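Local coordinates for Mll2253 protein (Mesorhizobium loti, PDB 3Q63) that is of unknown function but belongs to the AHA1 family of Bet v 1-like proteins, whose namesake activates the Hsp90 ATPase, at residues B[84-96]-B[107-120]. Residues are numbered along the deposited sequence; the frame is centred on the assembly and turned at random.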
# COMPACT_ATOMS: atom_id res chain seq x y z
N ASP B 84 -0.61 15.13 -9.88
CA ASP B 84 0.79 15.41 -9.70
C ASP B 84 1.63 14.39 -10.48
O ASP B 84 1.59 13.19 -10.21
CB ASP B 84 1.12 15.36 -8.21
CG ASP B 84 2.59 15.54 -7.93
OD1 ASP B 84 2.94 15.72 -6.74
OD2 ASP B 84 3.39 15.50 -8.89
N PRO B 85 2.40 14.88 -11.47
CA PRO B 85 3.26 14.04 -12.32
C PRO B 85 4.23 13.16 -11.55
O PRO B 85 4.73 12.16 -12.07
CB PRO B 85 3.98 15.07 -13.21
CG PRO B 85 4.03 16.29 -12.34
CD PRO B 85 2.64 16.31 -11.75
N ALA B 86 4.51 13.54 -10.31
CA ALA B 86 5.41 12.77 -9.46
C ALA B 86 4.75 11.44 -9.09
O ALA B 86 5.44 10.45 -8.84
CB ALA B 86 5.73 13.57 -8.20
N PHE B 87 3.42 11.43 -9.07
CA PHE B 87 2.65 10.24 -8.71
C PHE B 87 1.89 9.62 -9.88
O PHE B 87 1.46 8.47 -9.81
CB PHE B 87 1.68 10.57 -7.58
CG PHE B 87 2.35 10.88 -6.28
CD1 PHE B 87 3.00 9.88 -5.57
CD2 PHE B 87 2.35 12.17 -5.77
CE1 PHE B 87 3.65 10.17 -4.37
CE2 PHE B 87 2.99 12.47 -4.57
CZ PHE B 87 3.65 11.46 -3.87
N ASP B 88 1.70 10.39 -10.95
CA ASP B 88 0.99 9.91 -12.13
C ASP B 88 1.82 8.78 -12.75
O ASP B 88 2.62 9.00 -13.65
CB ASP B 88 0.81 11.06 -13.12
CG ASP B 88 -0.07 10.68 -14.30
OD1 ASP B 88 -1.21 10.23 -14.07
OD2 ASP B 88 0.39 10.86 -15.45
N LEU B 89 1.59 7.56 -12.27
CA LEU B 89 2.35 6.39 -12.73
C LEU B 89 1.76 5.66 -13.92
O LEU B 89 0.57 5.39 -13.98
CB LEU B 89 2.52 5.41 -11.56
CG LEU B 89 3.42 4.18 -11.72
CD1 LEU B 89 4.84 4.60 -12.07
CD2 LEU B 89 3.41 3.40 -10.41
N ARG B 90 2.63 5.34 -14.87
CA ARG B 90 2.25 4.62 -16.07
C ARG B 90 3.38 3.63 -16.32
O ARG B 90 4.49 4.03 -16.69
CB ARG B 90 2.11 5.59 -17.24
CG ARG B 90 1.66 4.95 -18.52
CD ARG B 90 1.54 5.99 -19.62
NE ARG B 90 1.08 5.40 -20.88
CZ ARG B 90 1.78 4.53 -21.60
NH1 ARG B 90 1.28 4.05 -22.72
NH2 ARG B 90 2.99 4.15 -21.19
N SER B 91 3.12 2.35 -16.12
CA SER B 91 4.18 1.37 -16.31
C SER B 91 3.68 -0.01 -16.69
O SER B 91 2.48 -0.31 -16.61
CB SER B 91 4.99 1.26 -15.02
OG SER B 91 4.22 0.65 -14.00
N VAL B 92 4.62 -0.85 -17.10
CA VAL B 92 4.32 -2.22 -17.48
C VAL B 92 5.17 -3.16 -16.64
O VAL B 92 6.38 -3.01 -16.55
CB VAL B 92 4.63 -2.49 -18.97
CG1 VAL B 92 4.39 -3.96 -19.29
CG2 VAL B 92 3.76 -1.61 -19.85
N VAL B 93 4.51 -4.13 -16.02
CA VAL B 93 5.18 -5.13 -15.20
C VAL B 93 5.16 -6.44 -15.98
O VAL B 93 4.09 -6.90 -16.38
CB VAL B 93 4.45 -5.35 -13.85
CG1 VAL B 93 5.04 -6.55 -13.13
CG2 VAL B 93 4.58 -4.10 -12.96
N THR B 94 6.33 -7.03 -16.21
CA THR B 94 6.41 -8.30 -16.94
C THR B 94 7.21 -9.33 -16.14
O THR B 94 8.33 -9.07 -15.71
CB THR B 94 7.09 -8.12 -18.34
OG1 THR B 94 6.30 -7.22 -19.14
CG2 THR B 94 7.20 -9.46 -19.06
N PHE B 95 6.61 -10.50 -15.93
CA PHE B 95 7.26 -11.59 -15.19
C PHE B 95 7.76 -12.61 -16.20
O PHE B 95 7.05 -12.93 -17.16
CB PHE B 95 6.27 -12.28 -14.25
CG PHE B 95 5.71 -11.39 -13.18
CD1 PHE B 95 6.42 -11.16 -12.00
CD2 PHE B 95 4.48 -10.76 -13.37
CE1 PHE B 95 5.90 -10.31 -11.02
CE2 PHE B 95 3.96 -9.91 -12.39
CZ PHE B 95 4.67 -9.69 -11.22
N THR B 96 8.96 -13.13 -16.00
CA THR B 96 9.52 -14.13 -16.90
C THR B 96 9.98 -15.32 -16.07
O THR B 96 10.81 -15.18 -15.17
CB THR B 96 10.69 -13.55 -17.73
OG1 THR B 96 10.23 -12.41 -18.46
CG2 THR B 96 11.21 -14.59 -18.73
N ARG B 107 12.14 -13.36 -13.21
CA ARG B 107 12.62 -12.00 -13.48
C ARG B 107 11.39 -11.11 -13.56
O ARG B 107 10.39 -11.48 -14.18
CB ARG B 107 13.36 -11.92 -14.82
CG ARG B 107 13.94 -10.54 -15.11
CD ARG B 107 14.65 -10.49 -16.46
NE ARG B 107 13.71 -10.55 -17.57
CZ ARG B 107 14.06 -10.66 -18.85
NH1 ARG B 107 15.34 -10.71 -19.18
NH2 ARG B 107 13.13 -10.72 -19.79
N MSE B 108 11.46 -9.94 -12.94
CA MSE B 108 10.36 -9.00 -12.97
C MSE B 108 10.92 -7.71 -13.54
O MSE B 108 11.91 -7.18 -13.04
CB MSE B 108 9.83 -8.76 -11.56
CG MSE B 108 8.53 -7.96 -11.46
SE MSE B 108 8.64 -6.08 -11.98
CE MSE B 108 10.11 -5.50 -10.87
N GLU B 109 10.30 -7.23 -14.61
CA GLU B 109 10.73 -5.98 -15.22
C GLU B 109 9.54 -5.04 -15.20
O GLU B 109 8.46 -5.38 -15.67
CB GLU B 109 11.17 -6.19 -16.67
CG GLU B 109 12.44 -7.00 -16.85
CD GLU B 109 12.73 -7.29 -18.31
OE1 GLU B 109 12.01 -8.13 -18.91
OE2 GLU B 109 13.66 -6.67 -18.87
N GLN B 110 9.74 -3.87 -14.61
CA GLN B 110 8.70 -2.85 -14.54
C GLN B 110 9.29 -1.59 -15.16
O GLN B 110 10.16 -0.94 -14.58
CB GLN B 110 8.29 -2.58 -13.09
CG GLN B 110 7.35 -1.37 -12.94
CD GLN B 110 6.73 -1.26 -11.56
OE1 GLN B 110 7.36 -1.59 -10.56
NE2 GLN B 110 5.49 -0.77 -11.51
N SER B 111 8.80 -1.25 -16.35
CA SER B 111 9.28 -0.09 -17.08
C SER B 111 8.19 0.97 -17.21
O SER B 111 7.01 0.68 -17.02
CB SER B 111 9.71 -0.53 -18.47
OG SER B 111 8.62 -1.15 -19.12
N GLY B 112 8.60 2.19 -17.54
CA GLY B 112 7.65 3.28 -17.69
C GLY B 112 7.92 4.43 -16.75
O GLY B 112 7.24 5.45 -16.80
N PHE B 113 8.90 4.25 -15.87
CA PHE B 113 9.26 5.28 -14.91
C PHE B 113 9.90 6.49 -15.59
O PHE B 113 10.91 6.35 -16.28
CB PHE B 113 10.22 4.70 -13.87
CG PHE B 113 9.59 3.69 -12.95
CD1 PHE B 113 8.70 4.11 -11.96
CD2 PHE B 113 9.86 2.33 -13.08
CE1 PHE B 113 8.09 3.19 -11.12
CE2 PHE B 113 9.26 1.40 -12.25
CZ PHE B 113 8.36 1.83 -11.26
N ARG B 114 9.31 7.66 -15.41
CA ARG B 114 9.84 8.89 -16.00
C ARG B 114 10.98 9.44 -15.16
O ARG B 114 11.10 9.12 -13.98
CB ARG B 114 8.73 9.94 -16.10
CG ARG B 114 7.64 9.61 -17.10
CD ARG B 114 6.32 10.18 -16.62
NE ARG B 114 6.40 11.61 -16.35
CZ ARG B 114 5.52 12.27 -15.60
NH1 ARG B 114 4.50 11.63 -15.06
NH2 ARG B 114 5.67 13.58 -15.40
N PRO B 115 11.83 10.29 -15.76
CA PRO B 115 12.97 10.89 -15.06
C PRO B 115 12.56 11.85 -13.94
O PRO B 115 13.38 12.26 -13.13
CB PRO B 115 13.73 11.59 -16.17
CG PRO B 115 12.63 12.02 -17.09
CD PRO B 115 11.77 10.78 -17.15
N ASP B 116 11.28 12.19 -13.91
CA ASP B 116 10.75 13.10 -12.91
C ASP B 116 9.99 12.34 -11.82
O ASP B 116 9.25 12.94 -11.03
CB ASP B 116 9.83 14.13 -13.59
CG ASP B 116 8.71 13.48 -14.38
OD1 ASP B 116 7.74 13.01 -13.75
OD2 ASP B 116 8.80 13.44 -15.63
N GLN B 117 10.18 11.03 -11.80
CA GLN B 117 9.53 10.15 -10.83
C GLN B 117 10.57 9.34 -10.07
O GLN B 117 10.55 8.11 -10.06
CB GLN B 117 8.56 9.21 -11.55
CG GLN B 117 7.56 9.93 -12.43
CD GLN B 117 6.58 8.98 -13.11
OE1 GLN B 117 6.99 8.07 -13.83
NE2 GLN B 117 5.29 9.20 -12.88
N ARG B 118 11.48 10.06 -9.42
CA ARG B 118 12.57 9.47 -8.65
C ARG B 118 12.05 8.59 -7.51
O ARG B 118 12.56 7.49 -7.29
CB ARG B 118 13.45 10.58 -8.07
CG ARG B 118 14.03 11.53 -9.12
CD ARG B 118 15.29 10.96 -9.78
NE ARG B 118 16.44 11.02 -8.89
CZ ARG B 118 17.66 10.60 -9.21
NH1 ARG B 118 18.65 10.70 -8.33
NH2 ARG B 118 17.90 10.09 -10.41
N ARG B 119 11.05 9.08 -6.78
CA ARG B 119 10.49 8.34 -5.66
C ARG B 119 9.78 7.06 -6.09
O ARG B 119 9.77 6.07 -5.35
CB ARG B 119 9.51 9.22 -4.87
CG ARG B 119 10.07 10.56 -4.41
CD ARG B 119 11.33 10.42 -3.55
NE ARG B 119 12.54 10.23 -4.35
CZ ARG B 119 13.77 10.12 -3.85
NH1 ARG B 119 13.96 10.17 -2.53
NH2 ARG B 119 14.80 9.95 -4.65
N ALA B 120 9.19 7.09 -7.28
CA ALA B 120 8.48 5.92 -7.80
C ALA B 120 9.45 4.82 -8.20
O ALA B 120 9.21 3.64 -7.94
CB ALA B 120 7.62 6.32 -8.98
O HOH W 1 5.21 6.61 -15.51
O HOH W 2 8.43 -4.18 -18.23
O HOH W 3 10.51 -10.37 -17.03
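Thr96 and Arg107 form a hydrogen-bonded pair midway along the antiparallel hairpin 92-100/103-113, joined by two backbone hydrogen bonds, Thr96 N to Arg107 O (2.8 Å) and Arg107 N to Thr96 O. Their side chains lie side by side; the arginine chain, extended as far as CD, bends at chi3 (71°), which brings NH2 to 3.0 Å from Glu109 OE1 in a salt bridge. A water at the edge of the guanidinium, in its plane, accepts from Arg107 NE and donates to Thr94 O. On the other face of the sheet, Met108 CG meets Phe95 CE1 at 3.6 Å and the selenium of Met108, a selenomethionine, meets Val93 CG1, where Met108 also touches Trp128 and Phe132 of helix 118-141. Gln110 reaches out fully extended: NE2 donates almost straight (162°) to Ser91 OG, which also bonds Trp78 O, while OE1 takes Trp128 NE1. Past Val92-Ser111 the regular pairing ends, and Leu89 CD1 packs on Phe113 CE1 (3.7 Å). Here Gln117, at the N-cap of helix 118-141, links the two segments. Its NE2 bonds Pro85 O (3.1 Å) and, weakly, Asp88 O (2.8 Å), while OE1 accepts from Arg114 N (2.8 Å) across the turn. An alanine at Gln117 would probably cost Pro85 O and Asp88 O this amide donor and Arg114 N its acceptor, leaving the loop less firmly tied to the helix start. Arg114, salt-bridged to Asp116, lays its guanidinium edge against Pro85 CB and Asp88 O. Regular backbone pairing thus gives way to hydrogen bonds from a side-chain amide that tie the loop to the start of the long helix of this Bet v 1-like fold.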